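Phosphopantetheine attachment site family protein (Acinetobacter baumannii, PDB 4HKG) probably acts as a free-standing (type II) peptidyl carrier protein, bearing biosynthetic intermediates on a phosphopantetheine arm in an uncharacterised secondary metabolic pathway. Local coordinates at residues A[5-10]-A[70-75]; A[19-24]-A[42-47]; A[33-38]-A[63-68]. All coordinates share one frame; numbering follows the deposited sequence. Where two conformers were deposited one is given.

Contact 1: residues A[5-10]-A[70-75]; sequences KDKAYW and TINALA
W10 and A75 bring the backbones of helices 7-22 and 71-82 close together, their CA atoms 5.1 Å apart. The small side chain of A75 permits this approach. Its CB points into the first turn of the opposite helix, lying 3.6 Å from the backbone O of K7 and 4.0 Å from CB of W10. With the W10 CG turned opposite its carbonyl carbon (chi1 -70°), only the base of that side chain meets A75. The indole packs on T56 of helix 42-56 and on L78, V79 and L82 of helix 71-82, and one of its faces is covered by CD2 of the preceding Y9. This is the helix packing of the small all-helical carrier protein fold, in which the first and last long helices pack against each other. K7 crosses N72 at about a right angle: an extended chain, with CG trans to the backbone N (chi1 -177°), carries its CE to 3.5 Å from the backbone O of N72 and 4.0 Å from its CB. The K7 amine makes a long, weak ion pair with E76. No hydrogen bond joins the two segments directly, but N72 ties its helix to the surroundings, its OD1 bonded to S11 on helix 7-22 and its ND2 to D32. Both helices are capped at their starts. OD1 of D6 accepts from N of Y9 at 3.0 Å, nearly along its C-O axis, and OG1 of T70 accepts from N of A73 at 2.9 Å.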
ATOM      1  N   LYS A   5       7.359  -8.082 -11.618  1.00 24.28           N
ATOM      2  CA  LYS A   5       6.340  -7.415 -10.808  1.00 17.65           C
ATOM      3  C   LYS A   5       5.400  -8.406 -10.125  1.00 17.09           C
ATOM      4  O   LYS A   5       4.213  -8.511 -10.452  1.00 20.17           O
ATOM      5  CB  LYS A   5       5.559  -6.385 -11.630  1.00 19.90           C
ATOM      6  CG  LYS A   5       6.427  -5.257 -12.171  1.00 18.67           C
ATOM      7  CD  LYS A   5       5.579  -4.054 -12.572  1.00 23.00           C
ATOM      8  CE  LYS A   5       6.436  -2.931 -13.139  1.00 23.26           C
ATOM      9  NZ  LYS A   5       7.128  -3.343 -14.390  1.00 23.31           N
ATOM     10  N   ASP A   6       5.950  -9.124  -9.160  1.00 14.29           N
ATOM     11  CA  ASP A   6       5.168 -10.059  -8.375  1.00 14.21           C
ATOM     12  C   ASP A   6       4.701  -9.395  -7.081  1.00 11.82           C
ATOM     13  O   ASP A   6       4.803  -8.176  -6.907  1.00 12.59           O
ATOM     14  CB  ASP A   6       5.972 -11.333  -8.092  1.00 16.22           C
ATOM     15  CG  ASP A   6       7.327 -11.053  -7.473  1.00 17.11           C
ATOM     16  OD1 ASP A   6       7.574  -9.925  -6.987  1.00 15.41           O
ATOM     17  OD2 ASP A   6       8.158 -11.989  -7.457  1.00 22.59           O
ATOM     18  N   LYS A   7       4.194 -10.201  -6.166  1.00 13.42           N
ATOM     19  CA  LYS A   7       3.689  -9.687  -4.903  1.00 13.02           C
ATOM     20  C   LYS A   7       4.775  -8.947  -4.125  1.00 11.56           C
ATOM     21  O   LYS A   7       4.533  -7.858  -3.601  1.00 10.62           O
ATOM     22  CB  LYS A   7       3.111 -10.827  -4.068  1.00 12.81           C
ATOM     23  CG  LYS A   7       2.492 -10.373  -2.756  1.00 12.89           C
ATOM     24  CD  LYS A   7       2.111 -11.574  -1.912  1.00 14.02           C
ATOM     25  CE  LYS A   7       1.500 -11.153  -0.586  1.00 14.79           C
ATOM     26  NZ  LYS A   7       1.288 -12.323   0.308  1.00 15.20           N
ATOM     27  N   ALA A   8       5.970  -9.528  -4.061  1.00 11.36           N
ATOM     28  CA  ALA A   8       7.084  -8.925  -3.337  1.00 12.30           C
ATOM     29  C   ALA A   8       7.483  -7.570  -3.922  1.00 11.20           C
ATOM     30  O   ALA A   8       7.841  -6.659  -3.183  1.00 11.35           O
ATOM     31  CB  ALA A   8       8.278  -9.872  -3.308  1.00 14.22           C
ATOM     32  N   TYR A   9       7.424  -7.440  -5.243  1.00 11.13           N
ATOM     33  CA  TYR A   9       7.712  -6.173  -5.911  1.00 10.45           C
ATOM     34  C   TYR A   9       6.745  -5.090  -5.424  1.00 10.77           C
ATOM     35  O   TYR A   9       7.161  -4.017  -4.965  1.00 10.53           O
ATOM     36  CB  TYR A   9       7.584  -6.367  -7.420  1.00 10.97           C
ATOM     37  CG  TYR A   9       7.914  -5.159  -8.263  1.00 11.63           C
ATOM     38  CD1 TYR A   9       9.190  -4.980  -8.776  1.00 13.19           C
ATOM     39  CD2 TYR A   9       6.941  -4.216  -8.574  1.00 11.62           C
ATOM     40  CE1 TYR A   9       9.498  -3.891  -9.576  1.00 14.29           C
ATOM     41  CE2 TYR A   9       7.238  -3.122  -9.374  1.00 13.43           C
ATOM     42  CZ  TYR A   9       8.512  -2.962  -9.860  1.00 13.77           C
ATOM     43  OH  TYR A   9       8.803  -1.874 -10.652  1.00 16.83           O
ATOM     44  N   TRP A  10       5.446  -5.363  -5.514  1.00  9.27           N
ATOM     45  CA  TRP A  10       4.468  -4.370  -5.093  1.00  9.44           C
ATOM     46  C   TRP A  10       4.487  -4.141  -3.587  1.00  9.81           C
ATOM     47  O   TRP A  10       4.265  -3.023  -3.123  1.00  9.65           O
ATOM     48  CB  TRP A  10       3.062  -4.732  -5.586  1.00  9.68           C
ATOM     49  CG  TRP A  10       2.943  -4.581  -7.055  1.00 10.57           C
ATOM     50  CD1 TRP A  10       2.704  -5.570  -7.972  1.00 12.76           C
ATOM     51  CD2 TRP A  10       3.105  -3.374  -7.802  1.00 11.72           C
ATOM     52  NE1 TRP A  10       2.685  -5.040  -9.239  1.00 13.61           N
ATOM     53  CE2 TRP A  10       2.932  -3.695  -9.160  1.00 12.45           C
ATOM     54  CE3 TRP A  10       3.367  -2.048  -7.447  1.00 11.56           C
ATOM     55  CZ2 TRP A  10       3.014  -2.740 -10.166  1.00 15.01           C
ATOM     56  CZ3 TRP A  10       3.451  -1.103  -8.448  1.00 15.20           C
ATOM     57  CH2 TRP A  10       3.279  -1.453  -9.788  1.00 15.28           C
ATOM     58  N   THR A  70      -3.569  -4.417   4.811  1.00  8.76           N
ATOM     59  CA  THR A  70      -2.155  -4.525   5.144  1.00  9.14           C
ATOM     60  C   THR A  70      -1.378  -4.296   3.859  1.00  9.00           C
ATOM     61  O   THR A  70      -1.928  -4.378   2.759  1.00  8.88           O
ATOM     62  CB  THR A  70      -1.765  -5.917   5.682  1.00  9.37           C
ATOM     63  OG1 THR A  70      -1.794  -6.850   4.600  1.00  9.63           O
ATOM     64  CG2 THR A  70      -2.700  -6.396   6.799  1.00 10.55           C
ATOM     65  N   ILE A  71      -0.088  -4.030   3.992  1.00  7.94           N
ATOM     66  CA  ILE A  71       0.766  -3.849   2.831  1.00  9.71           C
ATOM     67  C   ILE A  71       0.705  -5.073   1.922  1.00  8.04           C
ATOM     68  O   ILE A  71       0.522  -4.948   0.703  1.00  8.99           O
ATOM     69  CB  ILE A  71       2.216  -3.554   3.258  1.00  9.26           C
ATOM     70  CG1 ILE A  71       2.301  -2.156   3.883  1.00 11.12           C
ATOM     71  CG2 ILE A  71       3.180  -3.694   2.077  1.00 10.46           C
ATOM     72  CD1 ILE A  71       3.586  -1.917   4.622  1.00 12.23           C
ATOM     73  N   ASN A  72       0.852  -6.256   2.508  1.00  8.85           N
ATOM     74  CA  ASN A  72       0.862  -7.482   1.721  1.00  8.83           C
ATOM     75  C   ASN A  72      -0.497  -7.797   1.087  1.00  9.15           C
ATOM     76  O   ASN A  72      -0.551  -8.327  -0.024  1.00 10.16           O
ATOM     77  CB  ASN A  72       1.367  -8.664   2.549  1.00  9.96           C
ATOM     78  CG  ASN A  72       2.876  -8.766   2.564  1.00 10.43           C
ATOM     79  OD1 ASN A  72       3.551  -8.313   1.627  1.00 12.23           O
ATOM     80  ND2 ASN A  72       3.417  -9.354   3.617  1.00 12.08           N
ATOM     81  N   ALA A  73      -1.591  -7.479   1.777  1.00  9.28           N
ATOM     82  CA  ALA A  73      -2.919  -7.728   1.211  1.00  9.51           C
ATOM     83  C   ALA A  73      -3.151  -6.806   0.013  1.00  8.82           C
ATOM     84  O   ALA A  73      -3.693  -7.229  -1.021  1.00  9.80           O
ATOM     85  CB  ALA A  73      -4.007  -7.543   2.260  1.00  9.92           C
ATOM     86  N   LEU A  74      -2.722  -5.555   0.141  1.00  8.66           N
ATOM     87  CA  LEU A  74      -2.858  -4.615  -0.963  1.00  8.37           C
ATOM     88  C   LEU A  74      -1.959  -5.012  -2.135  1.00  9.07           C
ATOM     89  O   LEU A  74      -2.364  -4.914  -3.293  1.00  9.62           O
ATOM     90  CB  LEU A  74      -2.575  -3.183  -0.506  1.00  9.16           C
ATOM     91  CG  LEU A  74      -2.851  -2.076  -1.530  1.00  8.67           C
ATOM     92  CD1 LEU A  74      -4.321  -2.042  -1.955  1.00 11.66           C
ATOM     93  CD2 LEU A  74      -2.425  -0.738  -0.949  1.00  9.97           C
ATOM     94  N   ALA A  75      -0.753  -5.494  -1.842  1.00  8.26           N
ATOM     95  CA  ALA A  75       0.148  -5.984  -2.885  1.00  9.16           C
ATOM     96  C   ALA A  75      -0.469  -7.145  -3.650  1.00  8.85           C
ATOM     97  O   ALA A  75      -0.384  -7.200  -4.883  1.00 10.65           O
ATOM     98  CB  ALA A  75       1.479  -6.400  -2.291  1.00  9.28           C
TER

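Contact 2: residues A[19-24]-A[42-47]; sequences AKEMRV and SIVALS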
ATOM      1  N   ALA A  19       5.735   4.090   4.499  1.00  9.65           N
ATOM      2  CA  ALA A  19       6.773   4.579   5.401  1.00 10.42           C
ATOM      3  C   ALA A  19       7.055   6.064   5.176  1.00 10.29           C
ATOM      4  O   ALA A  19       7.222   6.822   6.135  1.00 10.58           O
ATOM      5  CB  ALA A  19       8.041   3.759   5.242  1.00 11.29           C
ATOM      6  N   LYS A  20       7.107   6.485   3.917  1.00  9.28           N
ATOM      7  CA  LYS A  20       7.347   7.888   3.607  1.00 10.79           C
ATOM      8  C   LYS A  20       6.219   8.769   4.146  1.00  9.41           C
ATOM      9  O   LYS A  20       6.476   9.851   4.687  1.00 10.92           O
ATOM     10  CB  LYS A  20       7.528   8.081   2.099  1.00 11.19           C
ATOM     11  CG  LYS A  20       8.879   7.601   1.552  1.00 13.84           C
ATOM     12  CD  LYS A  20       9.949   8.689   1.596  1.00 16.28           C
ATOM     13  CE  LYS A  20      11.274   8.195   1.015  1.00 15.26           C
ATOM     14  NZ  LYS A  20      12.172   9.335   0.664  1.00 20.66           N
ATOM     15  N   GLU A  21       4.976   8.316   4.007  1.00  9.25           N
ATOM     16  CA  GLU A  21       3.839   9.065   4.528  1.00  9.98           C
ATOM     17  C   GLU A  21       3.823   9.099   6.057  1.00  9.62           C
ATOM     18  O   GLU A  21       3.462  10.111   6.661  1.00 12.57           O
ATOM     19  CB  GLU A  21       2.531   8.475   4.012  1.00 10.06           C
ATOM     20  CG  GLU A  21       2.143   8.979   2.645  1.00 11.05           C
ATOM     21  CD  GLU A  21       1.755  10.441   2.691  1.00 14.02           C
ATOM     22  OE1 GLU A  21       2.551  11.316   2.289  1.00 14.49           O
ATOM     23  OE2 GLU A  21       0.629  10.729   3.146  1.00 15.88           O
ATOM     24  N   MET A  22       4.214   8.000   6.688  1.00  9.36           N
ATOM     25  CA  MET A  22       4.174   7.908   8.144  0.80  9.98           C
ATOM     26  C   MET A  22       5.423   8.503   8.791  1.00 10.61           C
ATOM     27  O   MET A  22       5.502   8.623  10.011  1.00 11.72           O
ATOM     28  CB  MET A  22       3.969   6.456   8.588  0.80 10.25           C
ATOM     29  CG  MET A  22       2.662   5.824   8.089  0.80 11.27           C
ATOM     30  SD  MET A  22       1.159   6.780   8.425  0.80 10.98           S
ATOM     31  CE  MET A  22       1.117   6.709  10.217  0.80 13.93           C
ATOM     32  N   ARG A  23       6.399   8.874   7.956  1.00 13.54           N
ATOM     33  CA  ARG A  23       7.671   9.470   8.395  1.00 13.42           C
ATOM     34  C   ARG A  23       8.478   8.542   9.305  1.00 12.55           C
ATOM     35  O   ARG A  23       9.048   8.980  10.309  1.00 13.20           O
ATOM     36  CB  ARG A  23       7.463  10.854   9.035  1.00 14.75           C
ATOM     37  CG  ARG A  23       6.669  11.814   8.157  1.00 16.33           C
ATOM     38  CD  ARG A  23       6.708  13.232   8.700  1.00 18.00           C
ATOM     39  NE  ARG A  23       5.613  14.060   8.197  1.00 21.13           N
ATOM     40  CZ  ARG A  23       5.681  14.828   7.114  1.00 26.58           C
ATOM     41  NH1 ARG A  23       4.627  15.543   6.743  1.00 26.00           N
ATOM     42  NH2 ARG A  23       6.797  14.881   6.398  1.00 24.42           N
ATOM     43  N   VAL A  24       8.533   7.268   8.934  1.00 11.66           N
ATOM     44  CA  VAL A  24       9.339   6.276   9.643  1.00 11.41           C
ATOM     45  C   VAL A  24      10.130   5.459   8.624  1.00 11.27           C
ATOM     46  O   VAL A  24       9.847   5.513   7.428  1.00 12.61           O
ATOM     47  CB  VAL A  24       8.463   5.333  10.499  1.00 12.04           C
ATOM     48  CG1 VAL A  24       7.651   6.134  11.517  1.00 13.25           C
ATOM     49  CG2 VAL A  24       7.557   4.501   9.621  1.00 12.63           C
ATOM     50  N   SER A  42      -6.990   8.503   6.752  1.00 10.31           N
ATOM     51  CA  SER A  42      -7.623   8.653   5.447  1.00 10.34           C
ATOM     52  C   SER A  42      -6.810   9.516   4.494  1.00 10.28           C
ATOM     53  O   SER A  42      -6.769   9.243   3.293  1.00  9.90           O
ATOM     54  CB  SER A  42      -9.039   9.217   5.597  1.00 11.62           C
ATOM     55  OG  SER A  42      -9.854   8.321   6.344  1.00 11.89           O
ATOM     56  N   ILE A  43      -6.188  10.571   5.016  1.00 10.94           N
ATOM     57  CA  ILE A  43      -5.315  11.413   4.207  1.00 11.60           C
ATOM     58  C   ILE A  43      -4.174  10.579   3.631  1.00 10.12           C
ATOM     59  O   ILE A  43      -3.860  10.666   2.438  1.00 10.79           O
ATOM     60  CB  ILE A  43      -4.774  12.607   5.027  1.00 12.82           C
ATOM     61  CG1 ILE A  43      -5.897  13.611   5.288  1.00 17.47           C
ATOM     62  CG2 ILE A  43      -3.610  13.287   4.316  1.00 16.72           C
ATOM     63  CD1 ILE A  43      -5.488  14.786   6.151  1.00 21.99           C
ATOM     64  N   VAL A  44      -3.579   9.739   4.466  1.00  9.50           N
ATOM     65  CA  VAL A  44      -2.516   8.858   4.007  1.00  9.19           C
ATOM     66  C   VAL A  44      -3.048   7.827   3.013  1.00  8.62           C
ATOM     67  O   VAL A  44      -2.399   7.538   2.000  1.00  9.29           O
ATOM     68  CB  VAL A  44      -1.774   8.188   5.185  1.00  9.41           C
ATOM     69  CG1 VAL A  44      -0.778   7.164   4.674  1.00 10.21           C
ATOM     70  CG2 VAL A  44      -1.067   9.236   6.019  1.00 11.98           C
ATOM     71  N   ALA A  45      -4.217   7.253   3.279  1.00  8.64           N
ATOM     72  CA  ALA A  45      -4.780   6.285   2.345  1.00  8.15           C
ATOM     73  C   ALA A  45      -4.999   6.912   0.966  1.00  8.70           C
ATOM     74  O   ALA A  45      -4.731   6.277  -0.061  1.00  8.92           O
ATOM     75  CB  ALA A  45      -6.078   5.693   2.882  1.00  9.55           C
ATOM     76  N   LEU A  46      -5.482   8.147   0.938  1.00  8.70           N
ATOM     77  CA  LEU A  46      -5.646   8.865  -0.318  1.00  9.78           C
ATOM     78  C   LEU A  46      -4.298   9.121  -1.016  1.00  9.33           C
ATOM     79  O   LEU A  46      -4.170   8.957  -2.242  1.00  9.38           O
ATOM     80  CB  LEU A  46      -6.398  10.173  -0.069  1.00 10.51           C
ATOM     81  CG  LEU A  46      -6.532  11.110  -1.267  1.00 12.83           C
ATOM     82  CD1 LEU A  46      -7.283  10.420  -2.402  1.00 16.27           C
ATOM     83  CD2 LEU A  46      -7.221  12.410  -0.867  1.00 14.34           C
ATOM     84  N   SER A  47      -3.291   9.513  -0.244  1.00  9.29           N
ATOM     85  CA  SER A  47      -1.943   9.706  -0.785  1.00  9.91           C
ATOM     86  C   SER A  47      -1.393   8.426  -1.407  1.00  8.63           C
ATOM     87  O   SER A  47      -0.906   8.430  -2.544  1.00  9.69           O
ATOM     88  CB  SER A  47      -0.997  10.196   0.317  1.00 10.22           C
ATOM     89  OG  SER A  47       0.359  10.178  -0.122  1.00 12.09           O
TER
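The carboxylate of E21 presents one flat face to S47, whose OG stands almost directly above the carboxylate carbon, 3.2 Å from CD. CB of S47 lies over the same face but displaced toward OE2, at 3.3 Å from that oxygen. V44 comes from the other side of the carboxylate plane, obliquely and beyond the rim, its CG2 3.7 Å from OE2 of E21. The bend of the glutamate chain at chi2 (-69°) folds its end over this part of helix 42-56. Nearer the backbone the contact is apolar: the E21 and V44 side chains pass alongside each other, pointing in opposite senses, and CB of E21 rests 3.6 Å from CG1 of V44. M22 crosses V44 at about a right angle, with SD 4.1 Å from CG2 of V44, but this approach belongs to one of two modelled conformers and is less certain. Just beyond, helix 7-22 ends in a Schellman motif, with R23 at positive phi and N of V24 bonded to O of A19. The other segment is the start of helix 42-56, begun by S42 in the D-S sequence where carriers of this family are expected to take up phosphopantetheine; D41 bonds to N of V44. Because the S47 hydroxyl sits at a poor angle for hydrogen bonding to either oxygen, the two helices are joined here by van der Waals packing, with the hydroxyl over the carboxylate face, and S47 does not fix the carboxylate's rotation through a hydrogen bond.

Contact 3: residues A[33-38]-A[63-68]; sequences QKFTSY and TLLWDY
F35 meets L65 where the 33-38 loop packs on helix 64-67, and the residues on each side of F35 shape the turn that presents it. Ahead of it, K34 offers its backbone O to N of S37 at 2.9 Å, closing a short 3-10 turn. F35 itself, with CG placed opposite its carbonyl carbon (chi1 -66°), sends its ring at about a right angle across the side chain of L65. One methyl of the leucine lies over the ring face: CD2 of L65 is 3.9 Å from the centroid of the F35 ring and 14° off its normal, a CH-pi contact. Two backbone oxygens come to the CD2-CE2 side of the phenyl group. CD2 of F35 is 3.4 Å from O of L65, while O of Y68 sits at the edge, near the ring plane, and 3.4 Å from CE2 of F35. V18, L40 and I71 also touch the ring, and a backbone bond between F35 and P69 ties the loop to the connection after helix 64-67. Further along, Y38 turns back so that its ring covers the backbone O of F35, which stands 3.6 Å above its centre; the tyrosine also packs on V18 and I71. Such anchoring of the long loop after the first helix, by an aromatic residue buried against the short helix 64-67, belongs to the hydrophobic core of the four-helix carrier protein fold.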
ATOM      1  N   GLN A  33       0.734  -6.246   9.220  1.00 10.04           N
ATOM      2  CA  GLN A  33      -0.020  -5.582  10.282  1.00 10.17           C
ATOM      3  C   GLN A  33      -1.055  -4.644   9.659  1.00  9.92           C
ATOM      4  O   GLN A  33      -0.772  -3.977   8.663  1.00 10.81           O
ATOM      5  CB  GLN A  33       0.933  -4.808  11.207  1.00 11.09           C
ATOM      6  CG  GLN A  33       0.270  -4.225  12.445  1.00 15.58           C
ATOM      7  CD  GLN A  33       1.207  -3.394  13.324  0.92 19.60           C
ATOM      8  OE1 GLN A  33       2.270  -2.958  12.887  0.62 18.60           O
ATOM      9  NE2 GLN A  33       0.801  -3.173  14.567  0.70 27.54           N
ATOM     10  N   LYS A  34      -2.251  -4.575  10.229  1.00 10.67           N
ATOM     11  CA  LYS A  34      -3.260  -3.650   9.711  1.00 11.12           C
ATOM     12  C   LYS A  34      -2.752  -2.217   9.714  1.00 10.96           C
ATOM     13  O   LYS A  34      -2.171  -1.765  10.712  1.00 12.36           O
ATOM     14  CB  LYS A  34      -4.536  -3.718  10.537  1.00 14.35           C
ATOM     15  CG  LYS A  34      -5.351  -4.971  10.308  1.00 18.38           C
ATOM     16  CD  LYS A  34      -6.626  -4.956  11.140  1.00 26.56           C
ATOM     17  N   PHE A  35      -2.983  -1.503   8.613  1.00 11.86           N
ATOM     18  CA  PHE A  35      -2.533  -0.118   8.461  1.00 10.76           C
ATOM     19  C   PHE A  35      -2.919   0.750   9.650  1.00 12.86           C
ATOM     20  O   PHE A  35      -2.121   1.553  10.153  1.00 12.81           O
ATOM     21  CB  PHE A  35      -3.165   0.533   7.228  1.00 10.98           C
ATOM     22  CG  PHE A  35      -2.735  -0.049   5.913  1.00 10.35           C
ATOM     23  CD1 PHE A  35      -1.412   0.015   5.483  1.00 12.14           C
ATOM     24  CD2 PHE A  35      -3.666  -0.627   5.072  1.00  9.28           C
ATOM     25  CE1 PHE A  35      -1.045  -0.493   4.248  1.00 12.87           C
ATOM     26  CE2 PHE A  35      -3.293  -1.137   3.843  1.00 10.15           C
ATOM     27  CZ  PHE A  35      -1.980  -1.072   3.442  1.00 11.02           C
ATOM     28  N   THR A  36      -4.156   0.609  10.097  1.00 11.25           N
ATOM     29  CA  THR A  36      -4.647   1.475  11.159  1.00 13.52           C
ATOM     30  C   THR A  36      -3.977   1.201  12.497  1.00 13.30           C
ATOM     31  O   THR A  36      -3.920   2.080  13.357  1.00 14.04           O
ATOM     32  CB  THR A  36      -6.164   1.388  11.316  1.00 14.36           C
ATOM     33  OG1 THR A  36      -6.550   0.023  11.505  1.00 17.72           O
ATOM     34  CG2 THR A  36      -6.856   1.929  10.069  1.00 18.22           C
ATOM     35  N   SER A  37      -3.471  -0.011  12.695  1.00 12.57           N
ATOM     36  CA  SER A  37      -2.850  -0.325  13.978  0.51 13.53           C
ATOM     37  C   SER A  37      -1.504   0.385  14.150  1.00 13.51           C
ATOM     38  O   SER A  37      -0.957   0.412  15.254  1.00 14.69           O
ATOM     39  CB  SER A  37      -2.693  -1.828  14.157  0.51 19.28           C
ATOM     40  OG  SER A  37      -1.838  -2.336  13.165  0.51 19.39           O
ATOM     41  N   TYR A  38      -0.978   0.970  13.075  1.00 12.45           N
ATOM     42  CA  TYR A  38       0.183   1.854  13.211  1.00 12.67           C
ATOM     43  C   TYR A  38      -0.107   3.288  12.766  1.00 13.46           C
ATOM     44  O   TYR A  38       0.800   4.037  12.389  1.00 15.70           O
ATOM     45  CB  TYR A  38       1.464   1.293  12.579  1.00 13.83           C
ATOM     46  CG  TYR A  38       1.395   0.827  11.136  1.00 11.80           C
ATOM     47  CD1 TYR A  38       1.663   1.691  10.086  1.00 12.73           C
ATOM     48  CD2 TYR A  38       1.124  -0.500  10.832  1.00 13.79           C
ATOM     49  CE1 TYR A  38       1.634   1.253   8.770  1.00 13.84           C
ATOM     50  CE2 TYR A  38       1.092  -0.948   9.518  1.00 13.23           C
ATOM     51  CZ  TYR A  38       1.348  -0.067   8.494  1.00 10.50           C
ATOM     52  OH  TYR A  38       1.340  -0.488   7.190  1.00 10.36           O
ATOM     53  N   THR A  63     -10.429   3.451  -0.248  1.00  9.95           N
ATOM     54  CA  THR A  63     -11.047   2.387   0.539  1.00 10.27           C
ATOM     55  C   THR A  63     -10.448   1.009   0.256  1.00  9.47           C
ATOM     56  O   THR A  63     -10.731   0.057   0.978  1.00  9.89           O
ATOM     57  CB  THR A  63     -12.579   2.340   0.347  1.00 10.98           C
ATOM     58  OG1 THR A  63     -12.877   2.422  -1.047  1.00 12.76           O
ATOM     59  CG2 THR A  63     -13.248   3.513   1.075  1.00 13.86           C
ATOM     60  N   LEU A  64      -9.620   0.882  -0.779  1.00  9.33           N
ATOM     61  CA  LEU A  64      -8.886  -0.372  -0.966  1.00  9.78           C
ATOM     62  C   LEU A  64      -7.984  -0.667   0.232  1.00  8.97           C
ATOM     63  O   LEU A  64      -7.689  -1.834   0.509  1.00  9.45           O
ATOM     64  CB  LEU A  64      -8.052  -0.347  -2.244  1.00 10.43           C
ATOM     65  CG  LEU A  64      -8.842  -0.500  -3.541  1.00 10.56           C
ATOM     66  CD1 LEU A  64      -7.929  -0.254  -4.728  1.00 13.18           C
ATOM     67  CD2 LEU A  64      -9.509  -1.872  -3.645  1.00 13.42           C
ATOM     68  N   LEU A  65      -7.544   0.368   0.949  1.00  9.70           N
ATOM     69  CA  LEU A  65      -6.716   0.143   2.135  1.00  8.96           C
ATOM     70  C   LEU A  65      -7.551  -0.312   3.324  1.00  9.57           C
ATOM     71  O   LEU A  65      -7.002  -0.764   4.317  1.00  9.97           O
ATOM     72  CB  LEU A  65      -5.858   1.364   2.492  1.00 10.22           C
ATOM     73  CG  LEU A  65      -4.588   1.553   1.649  1.00  8.93           C
ATOM     74  CD1 LEU A  65      -4.883   2.139   0.269  1.00 10.61           C
ATOM     75  CD2 LEU A  65      -3.572   2.410   2.396  1.00 11.20           C
ATOM     76  N   TRP A  66      -8.877  -0.203   3.214  1.00  9.50           N
ATOM     77  CA  TRP A  66      -9.788  -0.829   4.174  1.00  9.89           C
ATOM     78  C   TRP A  66     -10.056  -2.281   3.766  1.00  9.72           C
ATOM     79  O   TRP A  66     -10.012  -3.198   4.596  1.00 11.65           O
ATOM     80  CB  TRP A  66     -11.098  -0.033   4.261  1.00 10.34           C
ATOM     81  CG  TRP A  66     -12.127  -0.594   5.198  1.00 11.43           C
ATOM     82  CD1 TRP A  66     -13.149  -1.443   4.882  1.00 14.88           C
ATOM     83  CD2 TRP A  66     -12.257  -0.309   6.595  1.00 12.30           C
ATOM     84  NE1 TRP A  66     -13.895  -1.718   6.002  1.00 16.25           N
ATOM     85  CE2 TRP A  66     -13.372  -1.035   7.062  1.00 13.61           C
ATOM     86  CE3 TRP A  66     -11.537   0.482   7.495  1.00 15.71           C
ATOM     87  CZ2 TRP A  66     -13.779  -0.987   8.395  1.00 16.72           C
ATOM     88  CZ3 TRP A  66     -11.946   0.525   8.815  1.00 20.30           C
ATOM     89  CH2 TRP A  66     -13.058  -0.205   9.252  1.00 18.44           C
ATOM     90  N   ASP A  67     -10.334  -2.486   2.479  1.00 10.00           N
ATOM     91  CA  ASP A  67     -10.689  -3.803   1.954  1.00 12.22           C
ATOM     92  C   ASP A  67      -9.514  -4.771   1.999  1.00 10.77           C
ATOM     93  O   ASP A  67      -9.700  -5.979   2.172  1.00 12.16           O
ATOM     94  CB  ASP A  67     -11.148  -3.673   0.505  1.00 12.27           C
ATOM     95  CG  ASP A  67     -12.406  -2.844   0.355  1.00 14.63           C
ATOM     96  OD1 ASP A  67     -13.109  -2.583   1.363  1.00 14.02           O
ATOM     97  OD2 ASP A  67     -12.701  -2.469  -0.797  1.00 13.97           O
ATOM     98  N   TYR A  68      -8.315  -4.230   1.808  1.00 10.01           N
ATOM     99  CA  TYR A  68      -7.059  -4.985   1.800  1.00 10.21           C
ATOM    100  C   TYR A  68      -6.147  -4.282   2.792  1.00 10.33           C
ATOM    101  O   TYR A  68      -5.323  -3.453   2.410  1.00 10.68           O
ATOM    102  CB  TYR A  68      -6.458  -5.023   0.383  1.00  9.95           C
ATOM    103  CG  TYR A  68      -7.409  -5.667  -0.592  1.00  9.44           C
ATOM    104  CD1 TYR A  68      -7.484  -7.047  -0.687  1.00 12.76           C
ATOM    105  CD2 TYR A  68      -8.278  -4.903  -1.375  1.00 10.32           C
ATOM    106  CE1 TYR A  68      -8.364  -7.654  -1.549  1.00 13.52           C
ATOM    107  CE2 TYR A  68      -9.172  -5.511  -2.246  1.00 12.14           C
ATOM    108  CZ  TYR A  68      -9.202  -6.888  -2.324  1.00 12.14           C
ATOM    109  OH  TYR A  68     -10.085  -7.505  -3.179  1.00 15.85           O
TER

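Contact 3 is the buried member of the set, an aromatic ring packed on a leucine and two backbone oxygens; contacts 1 and 2 are only partly buried and mix apolar packing with charged side chains at their margins. Helix 7-22 serves both of these, contact 1 at its start and contact 2 at its end, on opposite sides of the chain's centre and with centres about 17 Å apart. Contact 3 touches each: CZ of F35 lies 3.3 Å from C of T70, and CA of A45 lies 4.1 Å from CD2 of L65. Close backbone approach through alanine distinguishes contact 1; in contact 2 CA of E21 stands 6.4 Å from CA of V44, and E21 and M22 reach across. None has a direct hydrogen bond between its segments.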